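Local coordinates for protein Exo-poly-alpha-D-galacturonosidase (Thermotoga maritima, PDB 3JUR) that probably hydrolyses polygalacturonate from its chain ends, as a hyperthermoactive, tetrameric exopolygalacturonase of glycosyl hydrolase family 28, at residues D270-G273 against R274-V278; E393-E396 against N397-V400; L424-N428 against V429-G433; K9-E12 against E13-H17. All coordinates share one frame; numbering follows the deposited sequence.

Contact 1: residues D270-G273 against R274-V278; sequences DADG and RRIGV
The Arg-274 guanidinium lies over the peptide that joins Asp-270 to Ala-271: Asp-270 C sits under one face, off toward the rim, with Arg-274 CZ 3.6 Å from Asp-270 C. The Arg-275 guanidinium instead carries Ile-276 CG1 over one face and receives the Asp-272 carboxylate at its edge. Both arginines belong to the short alpha-helix 270-276, which stands among the loops beside the parallel beta-helix of this family 28 enzyme. Arg-274 reaches back along the helix, bending at chi3 (-130°), and it also makes a cation-pi contact with Tyr-369. Asp-270 does not pair with it directly; its OD1 is held by Arg-334. Asp-272 and Arg-275 run alongside each other in the same direction, and their salt bridge goes from Arg-275 NH2 to Asp-272 OD1 at 3.1 Å. OD1 is met from above the carboxylate plane, while it lies close to the plane of the guanidinium; a weak bond from Arg-275 NE reaches the same oxygen at 3.4 Å. The aspartate is shared, since OD1 also pairs with Arg-180 and OD2 accepts from the backbone N of Glu-109, whose own carboxylate binds Arg-275 NH2. The two links to Glu-109 tie the helix to strand 108-112. Ile-276 CD1 rests 3.9 Å from Asp-272 OD2, and the isoleucine side chain also touches Glu-109. Gly-277 is the first residue to leave the helix, with positive phi (56°); Gly-277 N still donates to Gly-273 O at 3.0 Å, and a water bridges the exit, 2.7 Å from Gly-273 O and 3.1 Å from Val-278 N.

Contact 2: residues E393-E396 against N397-V400; sequences EGLE and NDYV
A type I beta turn runs from Leu-395 to Asp-398, the chain coming back at 153° to its outgoing direction. Asp-398 N closes it, donating to Leu-395 O at 2.9 Å, and Leu-395 N donates in return to Asp-398 O, also at 2.9 Å and nearly straight (168°). The pair is a single antiparallel hydrogen-bonded bridge, and the side chains of its two residues stand next to each other, with Leu-395 CB 4.0 Å from Asp-398 CB. Asn-397 joins them from the turn itself. Its CG stands between the backbone N and the carbonyl carbon (chi1 59°), which turns the amide back over the turn and leaves Asn-397 OD1 3.7 Å from Leu-395 CB. Asn-397 and Asp-398 both rest on Leu-370 in a neighbouring loop. This tight turn is the connection between strand 388-393 and strand 400-406, which lie in different sheets of the parallel beta-helix, so it serves as one of the loops by which the solenoid passes from one face to the next. Tyr-399 swings to the other side of the returning chain from Asp-398, and Glu-396 O lies near the plane of its ring, at the edge, 4.1 Å from Tyr-399 CE1. Nearer the strands, Val-400 points toward the outgoing chain and lays CG2 3.6 Å from the CA of Gly-394, a residue with no side chain to intervene; this valine also packs on Ile-358 and Leu-360. Arg-361 NH2 holds the carbonyl oxygen of Gly-394, while Glu-393 OE2 forms a salt bridge with Arg-391.

Contact 3: residues L424-N428 against V429-G433; sequences LGMEN and VIMNG
At a corner of the parallel beta-helix, where strand 422-426 gives way to strand 429-431, Met-426, Val-429 and Met-431 fill the inside of the bend. Met-426 points toward the following strand and crosses the valine at about a right angle. Met-426 CB lies 3.7 Å from Val-429 CG2, and a bend at chi3 (83°) brings Met-426 CE to within 3.7 Å of Val-429 CG1. The side chain of Met-431 also crosses that of Met-426 at about a right angle, and the two meet methyl to methyl, CE to CE, at 3.4 Å, closer than usual van der Waals contact. Met-431 continues the apolar cluster onto Ala-389 and Val-390. The chain turns the corner at Glu-427 and Asn-428; the positive phi of Asn-428 (51°) fits the first position of a G1 beta bulge: Asn-428 and Val-429 together face Phe-436 on the antiparallel strand 434-436. The amide of Asn-428 leads away from the methionines, with CG anti to the backbone N, and is held at both ends, OD1 accepting from Arg-435 NH1 and ND2 bonding to Asp-407 OD1. Beyond Val-429, Ile-430 packs against Gly-433 of a second subunit.

Contact 4: residues K9-E12 against E13-H17; sequences KIEE and EILNH
Ile-10 and Ile-14 meet one helical turn apart with their side chains at a slant to each other, CG2 of Ile-10 lying 3.9 Å from CD1 of Ile-14. Glu-11 and Leu-15 behave differently, running side by side in the same direction. Glu-11 is extended, with CG anti to the backbone N (chi1 167°), and offers its CG to Leu-15 CD1 at 3.8 Å. Its carboxylate travels on to two salt bridges, OE1 with Arg-315 and OE2 with Arg-286, so a largely buried charge probably stays compensated. Backbone bonds keep these pairs in step: Ile-14 N to Ile-10 O and Leu-15 N to Glu-11 O are both 3.0 Å long. At the end of the helix, Asn-16 N donates to Glu-12 O at 2.9 Å. His-17 then folds back, its ND1 giving a 3.1 Å bond to Glu-13 O, the acceptor tilted 21° from the ring plane. The imidazole also meets the ring of Tyr-248, whose hydroxyl is bonded to Glu-13 OE2. With Ile-10 on Val-313 and Ile-14 on Tyr-282, this is an amphipathic alpha-helix near the N-terminus, laid with Ile-10, Ile-14 and the paired Glu-11 against strands 280-291 and 309-320 of the parallel beta-helix.

In the fold
All four contacts are local, yet each serves the beta-helix differently. Contacts 1 and 4 are turns of alpha-helix added to the solenoid, their centres 26 Å apart; charged side chains link contact 1 to surrounding loops and a short strand, whereas contact 4 combines apolar side chains with a buried glutamate paired to arginines of the strands beneath. Contacts 2 and 3 belong to the coils themselves, both being passages between faces, and approach to about 6 Å between nearest atoms. Contact 2 is a backbone-bonded turn whose tip is exposed, while contact 3 buries methionines and valine inside a corner. Of the four, contact 3 alone touches another subunit of the tetramer.

Contact 1: residues D270-G273 against R274-V278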
# COMPACT_ATOMS: atom_id res chain seq x y z
N ASP D 270 5.82 30.06 -32.32
CA ASP D 270 6.74 31.19 -32.23
C ASP D 270 6.14 32.52 -32.73
O ASP D 270 4.97 32.79 -32.48
CB ASP D 270 8.08 30.85 -32.91
CG ASP D 270 8.73 29.58 -32.35
OD1 ASP D 270 8.34 29.12 -31.24
OD2 ASP D 270 9.62 29.01 -33.01
N ALA D 271 6.93 33.33 -33.44
CA ALA D 271 6.49 34.65 -33.88
C ALA D 271 5.13 34.66 -34.59
O ALA D 271 4.29 35.51 -34.31
CB ALA D 271 7.56 35.32 -34.75
N ASP D 272 4.91 33.70 -35.49
CA ASP D 272 3.66 33.60 -36.25
C ASP D 272 2.46 33.34 -35.33
O ASP D 272 1.39 33.92 -35.51
CB ASP D 272 3.75 32.50 -37.31
CG ASP D 272 2.98 32.84 -38.57
OD1 ASP D 272 3.31 33.85 -39.22
OD2 ASP D 272 2.05 32.08 -38.93
N GLY D 273 2.67 32.47 -34.34
CA GLY D 273 1.67 32.19 -33.32
C GLY D 273 1.35 33.38 -32.43
O GLY D 273 0.19 33.61 -32.09
N ARG D 274 2.38 34.15 -32.06
CA ARG D 274 2.18 35.38 -31.29
C ARG D 274 1.52 36.49 -32.09
O ARG D 274 0.72 37.25 -31.55
CB ARG D 274 3.50 35.90 -30.72
CG ARG D 274 3.99 35.14 -29.52
CD ARG D 274 5.38 35.59 -29.13
NE ARG D 274 6.22 34.42 -28.97
CZ ARG D 274 7.30 34.15 -29.70
NH1 ARG D 274 7.73 35.00 -30.62
NH2 ARG D 274 7.96 33.03 -29.48
N ARG D 275 1.88 36.60 -33.37
CA ARG D 275 1.29 37.58 -34.28
C ARG D 275 -0.23 37.41 -34.37
O ARG D 275 -0.98 38.37 -34.16
CB ARG D 275 1.92 37.51 -35.68
CG ARG D 275 1.25 38.41 -36.75
CD ARG D 275 1.81 38.17 -38.16
NE ARG D 275 1.62 36.80 -38.64
CZ ARG D 275 0.58 36.38 -39.36
NH1 ARG D 275 -0.39 37.23 -39.70
NH2 ARG D 275 0.50 35.11 -39.75
N ILE D 276 -0.67 36.19 -34.68
CA ILE D 276 -2.10 35.88 -34.80
C ILE D 276 -2.77 35.98 -33.42
O ILE D 276 -3.88 36.51 -33.31
CB ILE D 276 -2.33 34.50 -35.47
CG1 ILE D 276 -1.83 34.54 -36.92
CG2 ILE D 276 -3.80 34.09 -35.44
CD1 ILE D 276 -1.44 33.20 -37.49
N GLY D 277 -2.08 35.49 -32.40
CA GLY D 277 -2.50 35.65 -31.00
C GLY D 277 -3.89 35.14 -30.65
O GLY D 277 -4.59 35.76 -29.86
N VAL D 278 -4.29 34.01 -31.24
CA VAL D 278 -5.59 33.42 -30.95
C VAL D 278 -5.38 32.06 -30.28
O VAL D 278 -4.71 31.19 -30.84
CB VAL D 278 -6.48 33.26 -32.22
CG1 VAL D 278 -7.76 32.51 -31.90
CG2 VAL D 278 -6.80 34.63 -32.82
O HOH W 1 -2.04 32.14 -32.37

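Contact 2: residues E393-E396 against N397-V400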
# COMPACT_ATOMS: atom_id res chain seq x y z
N GLU D 393 8.95 18.66 -16.01
CA GLU D 393 10.19 19.42 -16.10
C GLU D 393 9.97 20.86 -16.57
O GLU D 393 9.63 21.12 -17.74
CB GLU D 393 11.22 18.68 -16.97
CG GLU D 393 11.69 17.39 -16.30
CD GLU D 393 12.40 16.42 -17.24
OE1 GLU D 393 13.63 16.24 -17.07
OE2 GLU D 393 11.74 15.83 -18.13
N GLY D 394 10.15 21.79 -15.64
CA GLY D 394 10.08 23.22 -15.92
C GLY D 394 11.47 23.80 -16.15
O GLY D 394 12.43 23.08 -16.43
N LEU D 395 11.57 25.12 -16.03
CA LEU D 395 12.86 25.81 -16.16
C LEU D 395 13.20 26.55 -14.86
O LEU D 395 12.30 26.90 -14.10
CB LEU D 395 12.84 26.78 -17.35
CG LEU D 395 12.33 26.19 -18.68
CD1 LEU D 395 11.94 27.30 -19.67
CD2 LEU D 395 13.36 25.24 -19.29
N GLU D 396 14.49 26.76 -14.61
CA GLU D 396 14.97 27.47 -13.42
C GLU D 396 14.29 28.84 -13.21
O GLU D 396 13.95 29.21 -12.08
CB GLU D 396 16.50 27.60 -13.47
CG GLU D 396 17.11 28.42 -12.34
CD GLU D 396 18.54 28.01 -11.99
OE1 GLU D 396 19.22 27.34 -12.81
OE2 GLU D 396 18.98 28.38 -10.88
N ASN D 397 14.08 29.58 -14.30
CA ASN D 397 13.36 30.85 -14.27
C ASN D 397 11.88 30.76 -14.70
O ASN D 397 11.25 31.77 -15.02
CB ASN D 397 14.10 31.88 -15.14
CG ASN D 397 14.25 31.42 -16.59
OD1 ASN D 397 13.87 30.30 -16.96
ND2 ASN D 397 14.79 32.29 -17.42
N ASP D 398 11.32 29.55 -14.71
CA ASP D 398 9.95 29.32 -15.16
C ASP D 398 9.45 27.96 -14.66
O ASP D 398 9.42 26.98 -15.41
CB ASP D 398 9.87 29.43 -16.70
CG ASP D 398 8.45 29.43 -17.23
OD1 ASP D 398 7.48 29.57 -16.45
OD2 ASP D 398 8.30 29.29 -18.46
N TYR D 399 9.09 27.90 -13.39
CA TYR D 399 8.53 26.68 -12.80
C TYR D 399 7.20 26.30 -13.44
O TYR D 399 6.41 27.18 -13.79
CB TYR D 399 8.30 26.89 -11.31
CG TYR D 399 9.45 26.52 -10.39
CD1 TYR D 399 10.75 27.00 -10.62
CD2 TYR D 399 9.24 25.73 -9.27
CE1 TYR D 399 11.80 26.68 -9.76
CE2 TYR D 399 10.29 25.40 -8.40
CZ TYR D 399 11.56 25.88 -8.66
OH TYR D 399 12.59 25.55 -7.81
N VAL D 400 6.97 25.00 -13.58
CA VAL D 400 5.62 24.46 -13.79
C VAL D 400 4.84 24.64 -12.47
O VAL D 400 5.32 24.26 -11.39
CB VAL D 400 5.68 22.97 -14.20
CG1 VAL D 400 4.28 22.40 -14.45
CG2 VAL D 400 6.51 22.79 -15.46

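Contact 3: residues L424-N428 against V429-G433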
# COMPACT_ATOMS: atom_id res chain seq x y z
N LEU D 424 4.17 20.33 -7.48
CA LEU D 424 3.26 19.20 -7.67
C LEU D 424 2.48 18.90 -6.39
O LEU D 424 3.06 18.76 -5.31
CB LEU D 424 4.02 17.95 -8.16
CG LEU D 424 3.30 16.61 -8.33
CD1 LEU D 424 2.23 16.67 -9.42
CD2 LEU D 424 4.30 15.46 -8.62
N GLY D 425 1.16 18.81 -6.54
CA GLY D 425 0.30 18.35 -5.46
C GLY D 425 -0.42 17.06 -5.84
O GLY D 425 -0.89 16.90 -6.98
N MET D 426 -0.49 16.15 -4.87
CA MET D 426 -1.25 14.90 -5.01
C MET D 426 -2.12 14.70 -3.78
O MET D 426 -1.67 14.91 -2.65
CB MET D 426 -0.32 13.71 -5.23
CG MET D 426 0.67 13.89 -6.39
SD MET D 426 1.53 12.38 -6.90
CE MET D 426 0.32 11.66 -7.98
N GLU D 427 -3.38 14.33 -4.00
CA GLU D 427 -4.32 14.08 -2.91
C GLU D 427 -5.05 12.75 -3.15
O GLU D 427 -5.60 12.55 -4.22
CB GLU D 427 -5.31 15.24 -2.77
CG GLU D 427 -4.65 16.57 -2.42
CD GLU D 427 -5.63 17.68 -2.05
OE1 GLU D 427 -6.85 17.43 -1.99
OE2 GLU D 427 -5.16 18.83 -1.83
N ASN D 428 -5.03 11.86 -2.16
CA ASN D 428 -5.64 10.52 -2.29
C ASN D 428 -5.16 9.77 -3.56
O ASN D 428 -5.97 9.46 -4.46
CB ASN D 428 -7.18 10.61 -2.21
CG ASN D 428 -7.86 9.24 -2.26
OD1 ASN D 428 -7.36 8.28 -1.67
ND2 ASN D 428 -8.99 9.15 -2.97
N VAL D 429 -3.86 9.52 -3.63
CA VAL D 429 -3.26 8.81 -4.78
C VAL D 429 -2.57 7.52 -4.37
O VAL D 429 -2.01 7.41 -3.28
CB VAL D 429 -2.22 9.67 -5.57
CG1 VAL D 429 -2.87 10.88 -6.22
CG2 VAL D 429 -1.07 10.09 -4.65
N ILE D 430 -2.64 6.53 -5.26
CA ILE D 430 -1.88 5.30 -5.11
C ILE D 430 -0.91 5.25 -6.29
O ILE D 430 -1.32 5.37 -7.44
CB ILE D 430 -2.79 4.04 -5.05
CG1 ILE D 430 -3.80 4.16 -3.90
CG2 ILE D 430 -1.95 2.76 -4.93
CD1 ILE D 430 -4.84 3.01 -3.80
N MET D 431 0.37 5.11 -5.98
CA MET D 431 1.42 5.09 -7.00
C MET D 431 2.32 3.91 -6.76
O MET D 431 3.02 3.87 -5.74
CB MET D 431 2.26 6.37 -6.93
CG MET D 431 1.63 7.56 -7.58
SD MET D 431 2.90 8.61 -8.31
CE MET D 431 1.93 9.22 -9.67
N ASN D 432 2.31 2.95 -7.68
CA ASN D 432 3.06 1.69 -7.54
C ASN D 432 3.01 1.15 -6.11
O ASN D 432 4.05 0.85 -5.51
CB ASN D 432 4.52 1.85 -8.01
CG ASN D 432 4.63 2.42 -9.42
OD1 ASN D 432 3.80 2.16 -10.29
ND2 ASN D 432 5.66 3.23 -9.65
N GLY D 433 1.81 1.04 -5.55
CA GLY D 433 1.63 0.45 -4.23
C GLY D 433 1.72 1.38 -3.03
O GLY D 433 1.29 1.01 -1.94

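Contact 4: residues K9-E12 against E13-H17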
# COMPACT_ATOMS: atom_id res chain seq x y z
N LYS D 9 -18.30 22.95 -15.02
CA LYS D 9 -18.73 24.27 -15.53
C LYS D 9 -18.14 24.57 -16.91
O LYS D 9 -18.82 25.15 -17.76
CB LYS D 9 -18.38 25.40 -14.55
CG LYS D 9 -19.00 25.28 -13.16
CD LYS D 9 -20.46 25.72 -13.14
CE LYS D 9 -21.12 25.38 -11.82
NZ LYS D 9 -22.58 25.66 -11.84
N ILE D 10 -16.89 24.18 -17.13
CA ILE D 10 -16.27 24.38 -18.44
C ILE D 10 -16.94 23.49 -19.50
O ILE D 10 -17.27 23.97 -20.59
CB ILE D 10 -14.73 24.21 -18.40
CG1 ILE D 10 -14.12 25.26 -17.46
CG2 ILE D 10 -14.12 24.36 -19.80
CD1 ILE D 10 -12.69 24.97 -17.06
N GLU D 11 -17.17 22.22 -19.17
CA GLU D 11 -17.86 21.29 -20.07
C GLU D 11 -19.26 21.80 -20.44
O GLU D 11 -19.68 21.70 -21.60
CB GLU D 11 -17.90 19.86 -19.48
CG GLU D 11 -18.86 18.92 -20.22
CD GLU D 11 -18.54 17.43 -20.05
OE1 GLU D 11 -17.71 17.09 -19.18
OE2 GLU D 11 -19.12 16.61 -20.79
N GLU D 12 -19.95 22.39 -19.46
CA GLU D 12 -21.26 23.01 -19.66
C GLU D 12 -21.18 24.12 -20.70
O GLU D 12 -21.96 24.15 -21.64
CB GLU D 12 -21.73 23.65 -18.36
CG GLU D 12 -23.07 23.18 -17.87
CD GLU D 12 -22.91 22.10 -16.82
OE1 GLU D 12 -22.59 20.96 -17.22
OE2 GLU D 12 -23.08 22.40 -15.62
N GLU D 13 -20.23 25.03 -20.48
CA GLU D 13 -19.99 26.18 -21.33
C GLU D 13 -19.71 25.76 -22.78
O GLU D 13 -20.27 26.34 -23.72
CB GLU D 13 -18.84 27.02 -20.75
CG GLU D 13 -18.31 28.15 -21.63
CD GLU D 13 -19.30 29.29 -21.83
OE1 GLU D 13 -20.32 29.37 -21.11
OE2 GLU D 13 -19.04 30.13 -22.73
N ILE D 14 -18.85 24.76 -22.96
CA ILE D 14 -18.56 24.21 -24.28
C ILE D 14 -19.83 23.67 -24.94
O ILE D 14 -20.14 24.03 -26.08
CB ILE D 14 -17.47 23.09 -24.23
CG1 ILE D 14 -16.16 23.65 -23.66
CG2 ILE D 14 -17.22 22.54 -25.63
CD1 ILE D 14 -15.17 22.62 -23.16
N LEU D 15 -20.57 22.81 -24.23
CA LEU D 15 -21.81 22.23 -24.75
C LEU D 15 -22.89 23.28 -25.08
O LEU D 15 -23.74 23.05 -25.94
CB LEU D 15 -22.37 21.17 -23.79
CG LEU D 15 -21.54 19.88 -23.66
CD1 LEU D 15 -21.92 19.08 -22.42
CD2 LEU D 15 -21.65 19.02 -24.92
N ASN D 16 -22.83 24.43 -24.41
CA ASN D 16 -23.77 25.52 -24.69
C ASN D 16 -23.49 26.27 -25.99
O ASN D 16 -24.36 26.96 -26.50
CB ASN D 16 -23.85 26.49 -23.50
CG ASN D 16 -24.68 25.95 -22.34
OD1 ASN D 16 -25.54 25.09 -22.52
ND2 ASN D 16 -24.41 26.45 -21.14
N HIS D 17 -22.27 26.14 -26.51
CA HIS D 17 -21.88 26.86 -27.72
C HIS D 17 -21.45 25.92 -28.85
O HIS D 17 -20.75 26.32 -29.79
CB HIS D 17 -20.82 27.92 -27.39
CG HIS D 17 -21.31 28.97 -26.44
ND1 HIS D 17 -21.02 28.96 -25.09
CD2 HIS D 17 -22.10 30.05 -26.64
CE1 HIS D 17 -21.60 30.00 -24.51
NE2 HIS D 17 -22.26 30.67 -25.43